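Long-range contacts in aminoglycoside 3'-phosphotransferase AphA1-IAB (Acinetobacter baumannii, PDB 4GKH), which phosphorylates kanamycin and related aminoglycosides at the 3'-hydroxyl, giving resistance to these antibiotics, and is held here with kanamycin and a pyrazolopyrimidine kinase inhibitor: residues Gly198-Asp203 and Ala231-Cys236; Ile121-Ala126 and Gln245-Gln250; Ala224-Asp229 and Tyr252-Pro257; Phe148-Ala153 and Leu266-Phe271. All blocks are in the same frame, centred on the assembly; numbering follows the deposited sequence.

Contact 1: residues Gly198-Asp203 and Ala231-Cys236; sequences GDFSLD and AILWNC. With KAN (kanamycin a), chain M.
Apolar packing joins F200, S201 and L202 to I232, L233 and C236, the inward face of helix 227-237. L233 runs alongside F200 and brings CD2 to the ring edge, 3.8 Å from F200 CE2. Its other methyl, CD1, meets L202 CD2, while L202 CD1 lies 3.6 Å from C236 CB. C236 SG approaches S201 CB at 3.7 Å, and I232 CG2 rests beside the F200 carbonyl. No hydrogen bond links the two segments.

Polar interactions shape the loop and reach the substrate. S201 OG accepts from D203 N at 3.2 Å, an ST turn, and F200 centres an inverse gamma turn. In D199, probably the proton acceptor, chi1 of -166° swings the carboxylate toward the substrate, where OD2 accepts a 2.5 Å hydrogen bond from kanamycin O7, the 3'-hydroxyl that is phosphorylated. Its backbone is fixed by H197 and N204, in the catalytic loop of the kinase-like fold.

The loop connects strand 193-196 to strand 205-208. Helix 118-133 packs on F200, L202 and L233, helix 107-113 touches L202, and helix 259-269 flanks I232 and N235.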
# COMPACT_ATOMS: atom_id res chain seq x y z
N GLY A 198 4.25 -3.10 0.28
CA GLY A 198 3.58 -3.38 1.54
C GLY A 198 2.06 -3.26 1.57
O GLY A 198 1.41 -3.84 2.43
N ASP A 199 1.50 -2.48 0.65
CA ASP A 199 0.05 -2.40 0.47
C ASP A 199 -0.27 -2.21 -1.01
O ASP A 199 -0.85 -1.20 -1.40
CB ASP A 199 -0.54 -1.28 1.36
CG ASP A 199 -2.05 -1.37 1.51
OD1 ASP A 199 -2.66 -2.33 0.99
OD2 ASP A 199 -2.63 -0.47 2.16
N PHE A 200 0.14 -3.18 -1.83
CA PHE A 200 0.05 -3.08 -3.28
C PHE A 200 -1.37 -3.44 -3.72
O PHE A 200 -1.61 -4.48 -4.35
CB PHE A 200 1.11 -3.98 -3.95
CG PHE A 200 1.52 -3.53 -5.35
CD1 PHE A 200 2.51 -2.57 -5.53
CD2 PHE A 200 0.93 -4.09 -6.48
CE1 PHE A 200 2.90 -2.16 -6.80
CE2 PHE A 200 1.33 -3.68 -7.78
CZ PHE A 200 2.30 -2.71 -7.94
N SER A 201 -2.32 -2.58 -3.37
CA SER A 201 -3.71 -2.81 -3.68
C SER A 201 -4.14 -1.96 -4.88
O SER A 201 -3.42 -1.06 -5.29
CB SER A 201 -4.59 -2.45 -2.49
OG SER A 201 -4.69 -1.03 -2.40
N LEU A 202 -5.34 -2.22 -5.39
CA LEU A 202 -5.86 -1.42 -6.49
C LEU A 202 -6.14 0.04 -6.11
O LEU A 202 -6.30 0.88 -6.99
CB LEU A 202 -7.13 -2.05 -7.05
CG LEU A 202 -6.99 -3.39 -7.78
CD1 LEU A 202 -8.40 -3.94 -8.04
CD2 LEU A 202 -6.23 -3.22 -9.09
N ASP A 203 -6.19 0.34 -4.82
CA ASP A 203 -6.43 1.72 -4.40
C ASP A 203 -5.13 2.54 -4.38
O ASP A 203 -5.17 3.76 -4.29
CB ASP A 203 -7.06 1.78 -3.01
CG ASP A 203 -8.34 1.02 -2.92
OD1 ASP A 203 -9.12 1.04 -3.90
OD2 ASP A 203 -8.57 0.38 -1.86
N ALA A 231 0.21 -11.02 -3.09
CA ALA A 231 -1.00 -11.54 -2.42
C ALA A 231 -2.09 -10.49 -2.36
O ALA A 231 -3.27 -10.76 -2.63
CB ALA A 231 -0.67 -12.03 -1.00
N ILE A 232 -1.70 -9.28 -1.98
CA ILE A 232 -2.67 -8.22 -1.79
C ILE A 232 -3.32 -7.82 -3.11
O ILE A 232 -4.53 -7.60 -3.17
CB ILE A 232 -2.04 -7.02 -1.06
CG1 ILE A 232 -1.69 -7.45 0.37
CG2 ILE A 232 -2.98 -5.82 -1.06
CD1 ILE A 232 -1.22 -6.31 1.29
N LEU A 233 -2.53 -7.73 -4.17
CA LEU A 233 -3.10 -7.36 -5.47
C LEU A 233 -3.99 -8.49 -5.98
O LEU A 233 -5.06 -8.26 -6.55
CB LEU A 233 -1.98 -7.04 -6.48
CG LEU A 233 -2.49 -6.58 -7.85
CD1 LEU A 233 -3.43 -5.39 -7.71
CD2 LEU A 233 -1.31 -6.22 -8.77
N TRP A 234 -3.52 -9.73 -5.81
CA TRP A 234 -4.28 -10.91 -6.24
C TRP A 234 -5.65 -10.95 -5.53
O TRP A 234 -6.69 -11.29 -6.12
CB TRP A 234 -3.47 -12.19 -5.94
CG TRP A 234 -4.11 -13.47 -6.35
CD1 TRP A 234 -4.00 -14.09 -7.57
CD2 TRP A 234 -4.94 -14.31 -5.55
NE1 TRP A 234 -4.73 -15.25 -7.57
CE2 TRP A 234 -5.32 -15.41 -6.34
CE3 TRP A 234 -5.42 -14.24 -4.24
CZ2 TRP A 234 -6.14 -16.44 -5.87
CZ3 TRP A 234 -6.24 -15.26 -3.77
CH2 TRP A 234 -6.59 -16.34 -4.58
N ASN A 235 -5.64 -10.58 -4.25
CA ASN A 235 -6.88 -10.53 -3.48
C ASN A 235 -7.85 -9.50 -4.08
O ASN A 235 -9.03 -9.79 -4.29
CB ASN A 235 -6.58 -10.23 -2.00
CG ASN A 235 -7.78 -10.49 -1.09
OD1 ASN A 235 -8.52 -11.45 -1.29
ND2 ASN A 235 -7.98 -9.64 -0.10
N CYS A 236 -7.33 -8.31 -4.39
CA CYS A 236 -8.14 -7.24 -4.99
C CYS A 236 -8.78 -7.68 -6.29
O CYS A 236 -9.98 -7.44 -6.53
CB CYS A 236 -7.29 -6.01 -5.26
SG CYS A 236 -6.80 -5.18 -3.72
C1 KAN M . -7.82 -2.25 3.95
C2 KAN M . -7.02 -1.27 3.13
C3 KAN M . -5.66 -0.96 3.74
C4 KAN M . -5.89 -0.39 5.14
C5 KAN M . -6.63 -1.42 5.96
C6 KAN M . -6.84 -0.76 7.32
C7 KAN M . -8.54 -7.48 3.88
C8 KAN M . -9.43 -6.41 3.28
C9 KAN M . -8.54 -5.18 2.99
C10 KAN M . -7.92 -4.62 4.29
C11 KAN M . -7.00 -5.74 4.85
C12 KAN M . -7.86 -6.97 5.15
C13 KAN M . -11.26 -6.42 1.65
C14 KAN M . -11.99 -7.61 1.03
C15 KAN M . -11.32 -8.18 -0.20
C16 KAN M . -11.22 -7.09 -1.24
C17 KAN M . -10.39 -5.97 -0.62
C18 KAN M . -10.03 -4.85 -1.63
N1 KAN M . -7.55 -1.68 8.22
N2 KAN M . -6.38 -5.26 6.10
N3 KAN M . -9.44 -8.62 4.17
N4 KAN M . -12.13 -9.28 -0.75
O5 KAN M . -7.90 -1.71 5.32
O6 KAN M . -6.85 -1.81 1.81
O7 KAN M . -5.01 -0.01 2.90
O8 KAN M . -4.63 -0.12 5.77
O9 KAN M . -7.09 -3.48 4.00
O10 KAN M . -9.27 -4.18 2.23
O11 KAN M . -10.04 -6.99 2.11
O12 KAN M . -11.04 -5.46 0.58
O13 KAN M . -12.14 -8.57 2.08
O14 KAN M . -10.54 -7.62 -2.38
O15 KAN M . -9.09 -3.93 -1.00

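Contact 2: residues Ile121-Ala126 and Gln245-Gln250; sequences IVDALA and QKRLFQ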
# COMPACT_ATOMS: atom_id res chain seq x y z
N ILE A 121 -4.88 -3.42 -17.95
CA ILE A 121 -4.63 -2.83 -16.64
C ILE A 121 -3.76 -3.76 -15.78
O ILE A 121 -2.79 -3.32 -15.16
CB ILE A 121 -5.96 -2.49 -15.91
CG1 ILE A 121 -6.58 -1.24 -16.55
CG2 ILE A 121 -5.73 -2.26 -14.43
CD1 ILE A 121 -8.03 -0.97 -16.15
N VAL A 122 -4.08 -5.04 -15.80
CA VAL A 122 -3.29 -6.01 -15.05
C VAL A 122 -1.87 -6.15 -15.63
O VAL A 122 -0.89 -6.24 -14.88
CB VAL A 122 -4.01 -7.38 -14.97
CG1 VAL A 122 -3.05 -8.48 -14.55
CG2 VAL A 122 -5.21 -7.28 -14.02
N ASP A 123 -1.76 -6.15 -16.96
CA ASP A 123 -0.45 -6.20 -17.60
C ASP A 123 0.42 -5.04 -17.13
O ASP A 123 1.60 -5.22 -16.85
CB ASP A 123 -0.57 -6.12 -19.13
CG ASP A 123 -1.17 -7.37 -19.74
OD1 ASP A 123 -1.40 -8.35 -19.00
OD2 ASP A 123 -1.42 -7.36 -20.96
N ALA A 124 -0.16 -3.85 -17.06
CA ALA A 124 0.59 -2.68 -16.59
C ALA A 124 0.97 -2.84 -15.12
O ALA A 124 2.07 -2.45 -14.73
CB ALA A 124 -0.21 -1.40 -16.78
N LEU A 125 0.07 -3.40 -14.32
CA LEU A 125 0.35 -3.59 -12.89
C LEU A 125 1.51 -4.57 -12.68
O LEU A 125 2.36 -4.34 -11.82
CB LEU A 125 -0.89 -4.11 -12.17
CG LEU A 125 -2.04 -3.11 -11.90
CD1 LEU A 125 -3.32 -3.85 -11.48
CD2 LEU A 125 -1.65 -2.05 -10.85
N ALA A 126 1.54 -5.64 -13.47
CA ALA A 126 2.62 -6.63 -13.38
C ALA A 126 3.97 -6.01 -13.73
O ALA A 126 4.97 -6.23 -13.04
CB ALA A 126 2.34 -7.85 -14.28
N GLN A 245 -6.77 -12.59 -11.97
CA GLN A 245 -5.90 -13.03 -10.88
C GLN A 245 -4.78 -13.91 -11.42
O GLN A 245 -3.61 -13.76 -11.03
CB GLN A 245 -6.68 -13.84 -9.83
CG GLN A 245 -7.67 -13.05 -8.97
CD GLN A 245 -8.40 -13.92 -7.97
OE1 GLN A 245 -9.16 -14.82 -8.36
NE2 GLN A 245 -8.17 -13.67 -6.68
N LYS A 246 -5.14 -14.86 -12.28
CA LYS A 246 -4.16 -15.75 -12.89
C LYS A 246 -3.21 -14.95 -13.79
O LYS A 246 -2.00 -15.20 -13.82
CB LYS A 246 -4.85 -16.87 -13.68
CG LYS A 246 -3.87 -17.87 -14.26
CD LYS A 246 -4.55 -18.91 -15.14
CE LYS A 246 -3.57 -19.99 -15.58
NZ LYS A 246 -3.11 -20.84 -14.45
N ARG A 247 -3.76 -13.98 -14.51
CA ARG A 247 -2.97 -13.16 -15.43
C ARG A 247 -1.88 -12.35 -14.71
O ARG A 247 -0.80 -12.12 -15.26
CB ARG A 247 -3.86 -12.22 -16.24
CG ARG A 247 -3.09 -11.36 -17.25
CD ARG A 247 -4.05 -10.59 -18.15
NE ARG A 247 -3.36 -10.03 -19.32
CZ ARG A 247 -3.51 -10.48 -20.56
NH1 ARG A 247 -4.34 -11.49 -20.81
NH2 ARG A 247 -2.84 -9.90 -21.55
N LEU A 248 -2.18 -11.92 -13.49
CA LEU A 248 -1.22 -11.18 -12.68
C LEU A 248 0.05 -12.00 -12.47
O LEU A 248 1.14 -11.52 -12.73
CB LEU A 248 -1.82 -10.80 -11.33
CG LEU A 248 -0.78 -10.24 -10.37
CD1 LEU A 248 -0.18 -8.95 -10.92
CD2 LEU A 248 -1.41 -10.04 -8.96
N PHE A 249 -0.11 -13.24 -12.00
CA PHE A 249 1.03 -14.13 -11.84
C PHE A 249 1.74 -14.44 -13.16
O PHE A 249 2.97 -14.38 -13.23
CB PHE A 249 0.62 -15.43 -11.16
CG PHE A 249 0.52 -15.32 -9.67
CD1 PHE A 249 1.67 -15.26 -8.90
CD2 PHE A 249 -0.71 -15.28 -9.04
CE1 PHE A 249 1.59 -15.15 -7.52
CE2 PHE A 249 -0.79 -15.18 -7.66
CZ PHE A 249 0.36 -15.10 -6.91
N GLN A 250 0.96 -14.79 -14.19
CA GLN A 250 1.53 -15.08 -15.50
C GLN A 250 2.43 -13.97 -16.03
O GLN A 250 3.57 -14.22 -16.42
CB GLN A 250 0.42 -15.37 -16.51
CG GLN A 250 0.91 -15.46 -17.96
CD GLN A 250 1.77 -16.67 -18.22
OE1 GLN A 250 2.61 -16.67 -19.12
NE2 GLN A 250 1.56 -17.72 -17.43
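R247 reaches D123 on an almost fully extended chain: CG stands anti to the backbone N, and the run from CG to NE stays straight, which carries the guanidinium across to the neighbouring helix. D123 has its CG beside the backbone N (chi1 -70°), and the carboxylate leans out from helix 118-133 to meet it. The grip is side-on and two-pronged. NE donates to OD1 of D123 at 2.6 Å, while NH2 of R247 reaches D123 OD2 at 3.0 Å. The two planes are 27° apart, and both acceptor oxygens lie close to the guanidinium plane. With one nitrogen on each oxygen, neither flat group can turn easily about its last bond. E119 adds only a long, weak ion pair to NH1 of R247.

Helices 118-133 and 242-252 belong to the helical C-terminal lobe of the kinase-like fold. Here they run in roughly the same direction, crossing at -36° with their axes 8.9 Å apart at the closest point. Next to the salt bridge the packing is apolar. V122 points CG1 at the opposite backbone, 3.7 Å from L248 N, and the same methyl lies 3.9 Å from R247 CG, so the aliphatic part of the arginine helps to cover it. A126, one turn on from V122, is small enough to let the helices come near: its CB is 4.3 Å from L248 CD1. The isobutyl group of L248 continues inward to L233 and L237 of helix 227-237, and L237 and L244 also touch V122.

Contact 3: residues Ala224-Asp229 and Tyr252-Pro257; sequences ADRYQD and YGIDNP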
# COMPACT_ATOMS: atom_id res chain seq x y z
N ALA A 224 10.91 -7.58 2.04
CA ALA A 224 9.99 -8.65 2.45
C ALA A 224 9.88 -9.69 1.33
O ALA A 224 10.49 -9.53 0.26
CB ALA A 224 8.63 -8.06 2.78
N ASP A 225 9.13 -10.76 1.56
CA ASP A 225 8.96 -11.76 0.50
C ASP A 225 8.14 -11.13 -0.64
O ASP A 225 7.25 -10.33 -0.38
CB ASP A 225 8.24 -13.01 1.05
CG ASP A 225 8.16 -14.12 0.02
OD1 ASP A 225 7.20 -14.12 -0.77
OD2 ASP A 225 9.06 -14.99 0.01
N ARG A 226 8.42 -11.50 -1.90
CA ARG A 226 7.68 -10.90 -3.02
C ARG A 226 6.17 -11.15 -2.95
O ARG A 226 5.38 -10.36 -3.47
CB ARG A 226 8.26 -11.34 -4.38
CG ARG A 226 8.14 -12.82 -4.70
CD ARG A 226 8.77 -13.17 -6.07
NE ARG A 226 10.23 -13.28 -6.01
CZ ARG A 226 11.08 -12.51 -6.69
NH1 ARG A 226 10.65 -11.56 -7.50
NH2 ARG A 226 12.39 -12.70 -6.56
N TYR A 227 5.75 -12.21 -2.27
CA TYR A 227 4.31 -12.49 -2.14
C TYR A 227 3.56 -11.50 -1.23
O TYR A 227 2.33 -11.49 -1.20
CB TYR A 227 4.07 -13.94 -1.70
CG TYR A 227 4.13 -14.93 -2.84
CD1 TYR A 227 5.35 -15.28 -3.43
CD2 TYR A 227 2.97 -15.54 -3.33
CE1 TYR A 227 5.41 -16.18 -4.49
CE2 TYR A 227 3.03 -16.44 -4.38
CZ TYR A 227 4.25 -16.76 -4.95
OH TYR A 227 4.30 -17.67 -5.99
N GLN A 228 4.28 -10.66 -0.49
CA GLN A 228 3.61 -9.59 0.25
C GLN A 228 2.83 -8.69 -0.70
O GLN A 228 1.72 -8.26 -0.39
CB GLN A 228 4.62 -8.73 1.02
CG GLN A 228 3.99 -7.44 1.60
CD GLN A 228 2.89 -7.73 2.61
OE1 GLN A 228 2.86 -8.80 3.22
NE2 GLN A 228 1.97 -6.77 2.79
N ASP A 229 3.40 -8.41 -1.86
CA ASP A 229 2.74 -7.54 -2.83
C ASP A 229 1.83 -8.33 -3.74
O ASP A 229 0.72 -7.89 -4.06
CB ASP A 229 3.78 -6.75 -3.66
CG ASP A 229 4.53 -5.68 -2.81
OD1 ASP A 229 3.96 -5.22 -1.78
OD2 ASP A 229 5.67 -5.31 -3.18
N TYR A 252 3.66 -11.41 -14.42
CA TYR A 252 4.72 -11.09 -13.45
C TYR A 252 5.91 -12.04 -13.66
O TYR A 252 7.06 -11.69 -13.43
CB TYR A 252 4.19 -11.22 -12.02
CG TYR A 252 5.23 -11.00 -10.96
CD1 TYR A 252 5.54 -9.72 -10.51
CD2 TYR A 252 5.89 -12.08 -10.39
CE1 TYR A 252 6.49 -9.52 -9.51
CE2 TYR A 252 6.84 -11.89 -9.40
CZ TYR A 252 7.13 -10.61 -8.97
OH TYR A 252 8.07 -10.45 -7.99
N GLY A 253 5.61 -13.26 -14.10
CA GLY A 253 6.63 -14.23 -14.45
C GLY A 253 6.59 -15.50 -13.62
O GLY A 253 7.54 -16.29 -13.62
N ILE A 254 5.48 -15.72 -12.92
CA ILE A 254 5.30 -16.91 -12.10
C ILE A 254 4.24 -17.84 -12.67
O ILE A 254 3.07 -17.47 -12.73
CB ILE A 254 4.91 -16.55 -10.66
CG1 ILE A 254 6.08 -15.89 -9.94
CG2 ILE A 254 4.47 -17.80 -9.91
CD1 ILE A 254 5.73 -15.34 -8.55
N ASP A 255 4.64 -19.03 -13.10
CA ASP A 255 3.72 -19.98 -13.69
C ASP A 255 3.05 -20.92 -12.69
O ASP A 255 1.95 -21.41 -12.94
CB ASP A 255 4.41 -20.81 -14.77
CG ASP A 255 4.60 -20.04 -16.05
OD1 ASP A 255 3.73 -19.19 -16.36
OD2 ASP A 255 5.61 -20.28 -16.73
N ASN A 256 3.71 -21.18 -11.57
CA ASN A 256 3.09 -22.00 -10.53
C ASN A 256 3.09 -21.27 -9.19
O ASN A 256 4.02 -21.41 -8.40
CB ASN A 256 3.78 -23.35 -10.40
CG ASN A 256 3.51 -24.26 -11.60
OD1 ASN A 256 2.48 -24.94 -11.66
ND2 ASN A 256 4.43 -24.26 -12.55
N PRO A 257 2.04 -20.45 -8.96
CA PRO A 257 1.92 -19.69 -7.71
C PRO A 257 2.11 -20.58 -6.48
O PRO A 257 1.65 -21.72 -6.48
CB PRO A 257 0.50 -19.13 -7.78
CG PRO A 257 0.20 -19.04 -9.26
CD PRO A 257 0.90 -20.23 -9.86
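The guanidinium of R226 receives Y252 at its edge: the phenol oxygen lies 6° out of the guanidinium plane, and the ring is turned 62° against it, so the two do not stack. The edge of the Y252 ring is met in turn by CG1 of I254 from its own segment. Y252 ends helix 242-252, where G253, with positive phi, is the C-prime residue of a Schellman motif; this reversal brings I254 round to face the start of helix 227-237.

One hydrogen bond crosses the contact, from R226 NH1 to Y252 OH at 2.9 Å. A bend at chi3 (79°) turns the guanidinium so that NH1 meets the hydroxyl, and CD of R226 lies 3.4 Å from Y252 OH. Each partner has a second bond: D192 forms a salt bridge with R226 NE, and H133 ND1 hydrogen-bonds to the Y252 hydroxyl.

The rest is van der Waals packing. Y227 and I254 approach from opposite directions, with I254 CD1 3.7 Å from Y227 OH. The hydroxyl then passes P257 CA at 3.6 Å and is hydrogen-bonded to D258 N, tying the helix 227-237 start to the loop before helix 259-269. That start is capped by D225, whose OD1 accepts from Y227 N at 2.8 Å, on the anti side of the carboxylate.

Contact 4: residues Phe148-Ala153 and Leu266-Phe271; sequences FRLAQA and LMLDEF. With KAN (kanamycin a), chain M.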
# COMPACT_ATOMS: atom_id res chain seq x y z
N PHE A 148 9.25 -9.31 11.56
CA PHE A 148 8.88 -7.94 11.93
C PHE A 148 7.35 -7.70 11.85
O PHE A 148 6.74 -7.13 12.76
CB PHE A 148 9.62 -6.95 11.03
CG PHE A 148 9.24 -5.52 11.26
CD1 PHE A 148 9.80 -4.80 12.30
CD2 PHE A 148 8.33 -4.88 10.41
CE1 PHE A 148 9.44 -3.47 12.52
CE2 PHE A 148 7.97 -3.56 10.62
CZ PHE A 148 8.53 -2.85 11.67
N ARG A 149 6.74 -8.14 10.75
CA ARG A 149 5.31 -7.91 10.55
C ARG A 149 4.47 -8.78 11.47
O ARG A 149 3.39 -8.37 11.90
CB ARG A 149 4.90 -8.18 9.09
CG ARG A 149 5.53 -7.28 8.02
CD ARG A 149 5.21 -5.78 8.14
NE ARG A 149 3.78 -5.46 8.15
CZ ARG A 149 2.97 -5.51 7.09
NH1 ARG A 149 3.43 -5.88 5.90
NH2 ARG A 149 1.69 -5.18 7.23
N LEU A 150 4.95 -9.98 11.76
CA LEU A 150 4.19 -10.85 12.67
C LEU A 150 4.14 -10.23 14.07
O LEU A 150 3.11 -10.24 14.75
CB LEU A 150 4.78 -12.26 12.70
CG LEU A 150 4.36 -13.14 11.52
CD1 LEU A 150 5.24 -14.38 11.45
CD2 LEU A 150 2.90 -13.55 11.64
N ALA A 151 5.27 -9.68 14.51
CA ALA A 151 5.29 -9.01 15.80
C ALA A 151 4.37 -7.78 15.79
O ALA A 151 3.72 -7.49 16.78
CB ALA A 151 6.72 -8.63 16.20
N GLN A 152 4.34 -7.06 14.68
CA GLN A 152 3.43 -5.93 14.54
C GLN A 152 1.98 -6.41 14.66
O GLN A 152 1.15 -5.79 15.32
CB GLN A 152 3.59 -5.27 13.18
CG GLN A 152 4.37 -3.97 13.17
CD GLN A 152 4.44 -3.35 11.77
OE1 GLN A 152 4.07 -3.98 10.77
NE2 GLN A 152 4.93 -2.12 11.68
N ALA A 153 1.69 -7.52 13.98
CA ALA A 153 0.34 -8.07 13.98
C ALA A 153 -0.09 -8.51 15.38
O ALA A 153 -1.24 -8.28 15.82
CB ALA A 153 0.28 -9.25 13.01
N LEU A 266 -2.01 -13.27 2.68
CA LEU A 266 -3.42 -12.88 2.78
C LEU A 266 -3.85 -12.87 4.25
O LEU A 266 -4.52 -11.95 4.72
CB LEU A 266 -4.29 -13.87 2.02
CG LEU A 266 -4.16 -13.80 0.50
CD1 LEU A 266 -4.91 -14.95 -0.15
CD2 LEU A 266 -4.69 -12.47 0.03
N MSE A 267 -3.46 -13.91 4.97
CA MSE A 267 -3.84 -13.98 6.37
C MSE A 267 -3.14 -12.88 7.17
O MSE A 267 -3.74 -12.25 8.05
CB MSE A 267 -3.55 -15.37 6.92
CG MSE A 267 -4.44 -16.46 6.32
SE MSE A 267 -4.12 -18.18 7.11
CE MSE A 267 -5.31 -18.01 8.62
N LEU A 268 -1.89 -12.59 6.84
CA LEU A 268 -1.17 -11.55 7.58
C LEU A 268 -1.82 -10.19 7.39
O LEU A 268 -1.91 -9.39 8.33
CB LEU A 268 0.31 -11.51 7.17
CG LEU A 268 1.25 -10.53 7.89
CD1 LEU A 268 1.36 -10.87 9.37
CD2 LEU A 268 2.62 -10.58 7.23
N ASP A 269 -2.32 -9.93 6.19
CA ASP A 269 -2.93 -8.63 5.92
C ASP A 269 -4.25 -8.42 6.66
O ASP A 269 -4.69 -7.28 6.80
CB ASP A 269 -3.09 -8.38 4.40
CG ASP A 269 -3.22 -6.89 4.07
OD1 ASP A 269 -2.42 -6.08 4.57
OD2 ASP A 269 -4.12 -6.51 3.28
N GLU A 270 -4.85 -9.50 7.16
CA GLU A 270 -6.07 -9.39 7.99
C GLU A 270 -5.83 -8.54 9.23
O GLU A 270 -6.75 -7.93 9.79
CB GLU A 270 -6.61 -10.76 8.41
CG GLU A 270 -6.99 -11.71 7.27
CD GLU A 270 -8.23 -11.28 6.49
OE1 GLU A 270 -8.43 -10.06 6.27
OE2 GLU A 270 -9.01 -12.17 6.06
N PHE A 271 -4.58 -8.50 9.66
CA PHE A 271 -4.21 -7.84 10.92
C PHE A 271 -3.95 -6.33 10.81
O PHE A 271 -3.76 -5.65 11.84
CB PHE A 271 -2.98 -8.55 11.53
CG PHE A 271 -3.28 -9.93 12.03
CD1 PHE A 271 -3.22 -11.03 11.16
CD2 PHE A 271 -3.68 -10.14 13.34
CE1 PHE A 271 -3.52 -12.31 11.61
CE2 PHE A 271 -3.99 -11.41 13.81
CZ PHE A 271 -3.91 -12.50 12.94
C1 KAN M . -7.82 -2.25 3.95
C2 KAN M . -7.02 -1.27 3.13
C3 KAN M . -5.66 -0.96 3.74
C4 KAN M . -5.89 -0.39 5.14
C5 KAN M . -6.63 -1.42 5.96
C6 KAN M . -6.84 -0.76 7.32
C7 KAN M . -8.54 -7.48 3.88
C8 KAN M . -9.43 -6.41 3.28
C9 KAN M . -8.54 -5.18 2.99
C10 KAN M . -7.92 -4.62 4.29
C11 KAN M . -7.00 -5.74 4.85
C12 KAN M . -7.86 -6.97 5.15
C13 KAN M . -11.26 -6.42 1.65
C14 KAN M . -11.99 -7.61 1.03
C15 KAN M . -11.32 -8.18 -0.20
C16 KAN M . -11.22 -7.09 -1.24
C17 KAN M . -10.39 -5.97 -0.62
C18 KAN M . -10.03 -4.85 -1.63
N1 KAN M . -7.55 -1.68 8.22
N2 KAN M . -6.38 -5.26 6.10
N3 KAN M . -9.44 -8.62 4.17
N4 KAN M . -12.13 -9.28 -0.75
O5 KAN M . -7.90 -1.71 5.32
O6 KAN M . -6.85 -1.81 1.81
O7 KAN M . -5.01 -0.01 2.90
O8 KAN M . -4.63 -0.12 5.77
O9 KAN M . -7.09 -3.48 4.00
O10 KAN M . -9.27 -4.18 2.23
O11 KAN M . -10.04 -6.99 2.11
O12 KAN M . -11.04 -5.46 0.58
O13 KAN M . -12.14 -8.57 2.08
O14 KAN M . -10.54 -7.62 -2.38
O15 KAN M . -9.09 -3.93 -1.00
O HOH W 1 0.17 -6.83 5.16
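Methyl groups carry the direct contact between R149, L150 and A153 of helix 146-158 and L268 and F271 near the C-terminus. L268, with CG anti to the backbone N (chi1 -177°), spreads its two methyls against the opposing helix: CD2 lies 3.8 Å from R149 CB, and CD1 lies 3.8 Å from L150 CD2. A153 fits against the base of F271, with its CB 3.6 Å from F271 CB. This joins two helices of the C-terminal lobe of the kinase-like fold beside the aminoglycoside pocket.

Water spans the polar side. It accepts from R149 NH2 at 3.1 Å and donates to D269 OD1 at 2.8 Å, linking opposite charges whose own atoms stay apart. R149 folds back through bends at chi2 and chi3; F272 meets it in a cation-pi contact, and Q152 OE1 takes only a weak bond from its NE.

Kanamycin binds on the far side of residues 269-270, through two amines of its central deoxystreptamine ring. R171, in a salt bridge, and the backbone N of D168 both bind OE2 of E270; they probably help keep the carboxylate charged and hold its orientation, with OE1 turned to the drug. D269 O takes N2 of the drug at 2.7 Å, while OE1 of E270 takes N3, also at 2.7 Å.

How the contacts relate
All four contacts tie together the helical C-terminal lobe, and contacts 1 and 3 share helix 227-237. Contacts 1, 2 and 4 are buried, while contact 3 reaches the surface. Measured centre to centre, contact 1 lies about 7 Å from the middle of the chain, contact 4 about 14 Å, and contacts 3 and 2 about 16 and 17 Å. Contact 1 is apolar around the catalytic loop; contacts 2 and 3 add arginine-based polar bonds. D229 and Q228 of contact 3 hydrogen-bond to the backbone of G198, bracing the loop of contact 1. Between contacts 1 and 2, L233 packs on L248. Contacts 1 and 4 share kanamycin: one brings the 3'-hydroxyl to D199, the other anchors the central ring.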